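Local coordinates for protein heme oxygenase (Chlamydomonas reinhardtii, PDB 4RAJ) that probably cleaves heme oxidatively to biliverdin, carbon monoxide and iron, the reaction of the heme oxygenase family, at residues Y62-L67 with P97-D102; A69-A74 with G92-P97. All blocks are in the same frame, centred on the assembly; numbering follows the deposited sequence.

Contact 1 (Y62-L67 with P97-D102); sequences YVFVAL and PGFKQD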
loop_
_atom_site.group_PDB
_atom_site.type_symbol
_atom_site.label_atom_id
_atom_site.label_comp_id
_atom_site.label_asym_id
_atom_site.label_seq_id
_atom_site.Cartn_x
_atom_site.Cartn_y
_atom_site.Cartn_z
ATOM N N TYR A 62 -5.138 -7.569 1.445
ATOM C CA TYR A 62 -4.134 -8.615 1.623
ATOM C C TYR A 62 -2.713 -8.113 1.437
ATOM O O TYR A 62 -1.801 -8.587 2.122
ATOM C CB TYR A 62 -4.390 -9.780 0.663
ATOM C CG TYR A 62 -5.634 -10.563 1.056
ATOM C CD1 TYR A 62 -5.749 -11.124 2.325
ATOM C CD2 TYR A 62 -6.685 -10.736 0.161
ATOM C CE1 TYR A 62 -6.887 -11.841 2.689
ATOM C CE2 TYR A 62 -7.824 -11.455 0.514
ATOM C CZ TYR A 62 -7.915 -12.006 1.776
ATOM O OH TYR A 62 -9.055 -12.712 2.117
ATOM N N VAL A 63 -2.504 -7.187 0.502
ATOM C CA VAL A 63 -1.165 -6.606 0.347
ATOM C C VAL A 63 -0.739 -5.945 1.655
ATOM O O VAL A 63 0.349 -6.208 2.196
ATOM C CB VAL A 63 -1.098 -5.570 -0.792
ATOM C CG1 VAL A 63 0.247 -4.806 -0.744
ATOM C CG2 VAL A 63 -1.302 -6.257 -2.160
ATOM N N PHE A 64 -1.600 -5.097 2.199
ATOM C CA PHE A 64 -1.218 -4.434 3.440
ATOM C C PHE A 64 -1.163 -5.379 4.645
ATOM O O PHE A 64 -0.336 -5.176 5.525
ATOM C CB PHE A 64 -2.147 -3.240 3.719
ATOM C CG PHE A 64 -1.811 -2.050 2.870
ATOM C CD1 PHE A 64 -0.722 -1.250 3.182
ATOM C CD2 PHE A 64 -2.531 -1.768 1.725
ATOM C CE1 PHE A 64 -0.380 -0.165 2.373
ATOM C CE2 PHE A 64 -2.193 -0.685 0.908
ATOM C CZ PHE A 64 -1.119 0.112 1.238
ATOM N N VAL A 65 -2.013 -6.402 4.703
ATOM C CA VAL A 65 -1.867 -7.396 5.775
ATOM C C VAL A 65 -0.454 -7.994 5.731
ATOM O O VAL A 65 0.221 -8.104 6.758
ATOM C CB VAL A 65 -2.911 -8.531 5.662
ATOM C CG1 VAL A 65 -2.473 -9.746 6.463
ATOM C CG2 VAL A 65 -4.283 -8.042 6.130
ATOM N N ALA A 66 -0.001 -8.335 4.522
ATOM C CA ALA A 66 1.282 -9.012 4.343
ATOM C C ALA A 66 2.453 -8.106 4.729
ATOM O O ALA A 66 3.342 -8.517 5.475
ATOM C CB ALA A 66 1.439 -9.484 2.896
ATOM N N LEU A 67 2.460 -6.890 4.186
ATOM C CA LEU A 67 3.504 -5.910 4.471
ATOM C C LEU A 67 3.573 -5.579 5.966
ATOM O O LEU A 67 4.655 -5.538 6.581
ATOM C CB LEU A 67 3.257 -4.639 3.650
ATOM C CG LEU A 67 4.183 -3.433 3.779
ATOM C CD1 LEU A 67 5.648 -3.848 3.724
ATOM C CD2 LEU A 67 3.871 -2.460 2.659
ATOM N N PRO A 97 -6.118 -2.494 8.926
ATOM C CA PRO A 97 -7.414 -2.429 9.614
ATOM C C PRO A 97 -8.437 -1.540 8.906
ATOM O O PRO A 97 -9.614 -1.904 8.877
ATOM C CB PRO A 97 -7.055 -1.849 10.984
ATOM C CG PRO A 97 -5.639 -2.257 11.196
ATOM C CD PRO A 97 -5.013 -2.116 9.832
ATOM N N GLY A 98 -7.999 -0.413 8.345
ATOM C CA GLY A 98 -8.871 0.432 7.539
ATOM C C GLY A 98 -9.446 -0.281 6.310
ATOM O O GLY A 98 -10.646 -0.175 6.004
ATOM N N PHE A 99 -8.599 -1.017 5.598
ATOM C CA PHE A 99 -9.089 -1.814 4.465
ATOM C C PHE A 99 -10.103 -2.853 4.920
ATOM O O PHE A 99 -11.129 -3.061 4.290
ATOM C CB PHE A 99 -7.938 -2.530 3.745
ATOM C CG PHE A 99 -7.252 -1.686 2.698
ATOM C CD1 PHE A 99 -6.201 -0.852 3.058
ATOM C CD2 PHE A 99 -7.647 -1.744 1.359
ATOM C CE1 PHE A 99 -5.564 -0.086 2.114
ATOM C CE2 PHE A 99 -7.021 -0.982 0.412
ATOM C CZ PHE A 99 -5.971 -0.147 0.787
ATOM N N LYS A 100 -9.812 -3.525 6.019
ATOM C CA LYS A 100 -10.723 -4.561 6.486
ATOM C C LYS A 100 -12.070 -3.951 6.863
ATOM O O LYS A 100 -13.109 -4.516 6.556
ATOM C CB LYS A 100 -10.135 -5.322 7.675
ATOM C CG LYS A 100 -10.822 -6.665 7.907
ATOM C CD LYS A 100 -10.448 -7.281 9.250
ATOM C CE LYS A 100 -10.846 -8.750 9.280
ATOM N NZ LYS A 100 -10.720 -9.316 10.651
ATOM N N GLN A 101 -12.056 -2.792 7.517
ATOM C CA GLN A 101 -13.303 -2.106 7.852
ATOM C C GLN A 101 -14.147 -1.814 6.613
ATOM O O GLN A 101 -15.363 -2.039 6.604
ATOM C CB GLN A 101 -13.011 -0.800 8.604
ATOM C CG GLN A 101 -12.646 -1.021 10.052
ATOM C CD GLN A 101 -12.033 0.215 10.687
ATOM O OE1 GLN A 101 -12.512 1.332 10.485
ATOM N NE2 GLN A 101 -10.969 0.018 11.463
ATOM N N ASP A 102 -13.505 -1.302 5.572
ATOM C CA ASP A 102 -14.216 -0.988 4.333
ATOM C C ASP A 102 -14.775 -2.246 3.671
ATOM O O ASP A 102 -15.932 -2.277 3.246
ATOM C CB ASP A 102 -13.298 -0.255 3.358
ATOM C CG ASP A 102 -13.082 1.188 3.745
ATOM O OD1 ASP A 102 -13.811 1.691 4.648
ATOM O OD2 ASP A 102 -12.189 1.821 3.133
#
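F64 and F99 both hold CG anti to their own carbonyl carbon and beside the backbone N (chi1 -77° and -85°); since the CB of each points at the opposite segment, these torsions bring the two benzyl rings together between helix 50-76 and helix 96-107. The backbones remain distant, the nearest CA atoms, those of F64 and F99, being 8.4 Å apart, and this ring pair is what spans the separation. The planes are close to parallel, at 23°, yet the ring centroids lie 5.2 Å apart. That combination means the rings are displaced so far along their planes that little of either face covers the other. Contact is made by one flank of each: CE1 of F99 sits 3.5 Å from F64 CD2 and 3.6 Å from F64 CE2, while CZ of F99 approaches F64 CE2 at 3.8 Å. All of these are carbon-to-carbon distances, consistent with purely apolar packing, and the 83 Å² of buried surface is divided almost equally between the two residues. Helix 140-151 closes over the pair: M151 touches the side chains of both F64 and F99, and H148 meets F64 edge-to-face. F64 also comes within about 5 Å of a bound polyether, a probable crystallisation component whose pocket includes F60 and Q147. The arrangement is apolar helix-to-helix packing in the interior of the all-helical heme oxygenase fold, bordering that ligand pocket.

Contact 2 (A69-A74 with G92-P97); sequences AALDEA and GLYRAP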
loop_
_atom_site.group_PDB
_atom_site.type_symbol
_atom_site.label_atom_id
_atom_site.label_comp_id
_atom_site.label_asym_id
_atom_site.label_seq_id
_atom_site.Cartn_x
_atom_site.Cartn_y
_atom_site.Cartn_z
ATOM N N ALA A 69 2.393 -7.321 8.523
ATOM C CA ALA A 69 2.772 -8.487 9.318
ATOM C C ALA A 69 4.291 -8.685 9.275
ATOM O O ALA A 69 4.921 -9.023 10.279
ATOM C CB ALA A 69 2.068 -9.728 8.820
ATOM N N ALA A 70 4.876 -8.467 8.102
ATOM C CA ALA A 70 6.316 -8.609 7.929
ATOM C C ALA A 70 7.048 -7.553 8.758
ATOM O O ALA A 70 8.041 -7.857 9.425
ATOM C CB ALA A 70 6.696 -8.494 6.449
ATOM N N LEU A 71 6.558 -6.319 8.708
ATOM C CA LEU A 71 7.130 -5.241 9.506
ATOM C C LEU A 71 7.009 -5.524 11.000
ATOM O O LEU A 71 7.946 -5.275 11.773
ATOM C CB LEU A 71 6.451 -3.907 9.200
ATOM C CG LEU A 71 6.717 -3.278 7.829
ATOM C CD1 LEU A 71 5.638 -2.237 7.509
ATOM C CD2 LEU A 71 8.104 -2.656 7.784
ATOM N N ASP A 72 5.843 -6.016 11.412
ATOM C CA ASP A 72 5.611 -6.302 12.831
ATOM C C ASP A 72 6.552 -7.389 13.326
ATOM O O ASP A 72 7.022 -7.350 14.464
ATOM C CB ASP A 72 4.157 -6.712 13.070
ATOM C CG ASP A 72 3.202 -5.527 13.043
ATOM O OD1 ASP A 72 3.667 -4.363 13.069
ATOM O OD2 ASP A 72 1.980 -5.765 13.009
ATOM N N GLU A 73 6.815 -8.360 12.457
ATOM C CA GLU A 73 7.765 -9.425 12.734
ATOM C C GLU A 73 9.181 -8.881 12.899
ATOM O O GLU A 73 9.923 -9.321 13.783
ATOM C CB GLU A 73 7.740 -10.466 11.615
ATOM C CG GLU A 73 8.365 -11.790 12.006
ATOM C CD GLU A 73 7.585 -12.482 13.105
ATOM O OE1 GLU A 73 6.667 -13.264 12.775
ATOM O OE2 GLU A 73 7.882 -12.237 14.296
ATOM N N ALA A 74 9.559 -7.938 12.035
ATOM C CA ALA A 74 10.877 -7.312 12.125
ATOM C C ALA A 74 10.991 -6.485 13.411
ATOM O O ALA A 74 12.026 -6.527 14.081
ATOM C CB ALA A 74 11.159 -6.440 10.894
ATOM N N GLY A 92 0.026 5.557 12.879
ATOM C CA GLY A 92 -1.106 5.837 12.012
ATOM C C GLY A 92 -0.915 5.477 10.545
ATOM O O GLY A 92 -1.863 5.525 9.764
ATOM N N LEU A 93 0.304 5.134 10.149
ATOM C CA LEU A 93 0.546 4.806 8.757
ATOM C C LEU A 93 -0.173 3.542 8.309
ATOM O O LEU A 93 -0.579 3.445 7.145
ATOM C CB LEU A 93 2.042 4.622 8.490
ATOM C CG LEU A 93 2.893 5.705 7.826
ATOM C CD1 LEU A 93 4.213 5.087 7.384
ATOM C CD2 LEU A 93 2.207 6.386 6.657
ATOM N N TYR A 94 -0.282 2.564 9.216
ATOM C CA TYR A 94 -0.799 1.243 8.864
ATOM C C TYR A 94 -2.225 1.325 8.303
ATOM O O TYR A 94 -3.048 2.107 8.797
ATOM C CB TYR A 94 -0.779 0.308 10.075
ATOM C CG TYR A 94 0.553 -0.371 10.356
ATOM C CD1 TYR A 94 1.754 0.146 9.872
ATOM C CD2 TYR A 94 0.599 -1.547 11.100
ATOM C CE1 TYR A 94 2.972 -0.494 10.140
ATOM C CE2 TYR A 94 1.803 -2.188 11.371
ATOM C CZ TYR A 94 2.987 -1.655 10.898
ATOM O OH TYR A 94 4.185 -2.307 11.178
ATOM N N ARG A 95 -2.504 0.482 7.307
ATOM C CA ARG A 95 -3.726 0.525 6.516
ATOM C C ARG A 95 -4.596 -0.732 6.608
ATOM O O ARG A 95 -5.769 -0.670 6.258
ATOM C CB ARG A 95 -3.398 0.739 5.018
ATOM C CG ARG A 95 -2.729 2.060 4.655
ATOM C CD ARG A 95 -3.705 3.239 4.885
ATOM N NE ARG A 95 -3.604 3.762 6.247
ATOM C CZ ARG A 95 -4.512 4.558 6.821
ATOM N NH1 ARG A 95 -5.597 4.919 6.148
ATOM N NH2 ARG A 95 -4.338 4.987 8.074
ATOM N N ALA A 96 -4.041 -1.876 7.003
ATOM C CA ALA A 96 -4.832 -3.127 6.894
ATOM C C ALA A 96 -6.151 -3.070 7.710
ATOM O O ALA A 96 -7.195 -3.526 7.228
ATOM C CB ALA A 96 -4.000 -4.345 7.305
ATOM N N PRO A 97 -6.118 -2.494 8.926
ATOM C CA PRO A 97 -7.414 -2.429 9.614
ATOM C C PRO A 97 -8.437 -1.540 8.906
ATOM O O PRO A 97 -9.614 -1.904 8.877
ATOM C CB PRO A 97 -7.055 -1.849 10.984
ATOM C CG PRO A 97 -5.639 -2.257 11.196
ATOM C CD PRO A 97 -5.013 -2.116 9.832
#
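L71 and Y94 make the closest backbone approach, yet their CA atoms are still 10.3 Å apart, with L71 on helix 50-76 and Y94 in the non-helical run that leads into helix 96-107. The long tyrosine side chain bridges this separation. With CG placed beside its backbone N (chi1 -83°), Y94 extends towards the helix and ends against the side chains of L71 and D72. Its hydroxyl gives a hydrogen bond to D72, with OH 2.8 Å from OD1. The carboxylate approaches the ring at its edge, near the ring plane, which also leaves OD1 of D72 3.3 Å from CE2 of Y94. The donor does not lie in the plane of the carboxylate, however: it meets OD1 from above, 43° out of it. CB of L71 packs against the hydroxyl oxygen, 3.4 Å from Y94 OH, and the apolar contact is that of its CD1, 4.1 Å from Y94 CE1. A phenylalanine in place of Y94 would probably retain much of the ring packing but leave D72 OD1 without its phenolic donor.

Behind the tyrosine, R95 turns back onto its own segment. Its NH2 donates to G92 O at 3.0 Å and its NE to L93 O at 3.2 Å, so one guanidinium bridges the carbonyl oxygens of G92 and L93, in the chain just before Y94. E68, on helix 50-76, accepts the backbone N-H groups of R95 and A96 through its two carboxylate oxygens. K90 forms a salt bridge to D72 OD1, the same atom that accepts the phenolic hydrogen bond. With the phenol and the K90 ammonium both at OD1, the carboxylate of D72 is probably polarised towards that oxygen and likely to favour its ionised form.

From the N terminus, after helices 20-27 and 29-47, the chain enters helix 50-76, passing 62-67 and then 69-74. It leaves this helix, goes through the short helices 80-84 and 86-89, and returns at 92-97, where contact 2 closes the inner loop of 17 intervening residues. Continuing directly into helix 96-107, it reaches 97-102, and contact 1 closes the outer loop of 29. The two are therefore nested, not crossed, and P97 belongs to both. With centres 9 Å apart they also touch, F64 CD1 lying 3.8 Å from R95 CB. Together they tie helix 50-76 to both the lead-in and the first turn of helix 96-107.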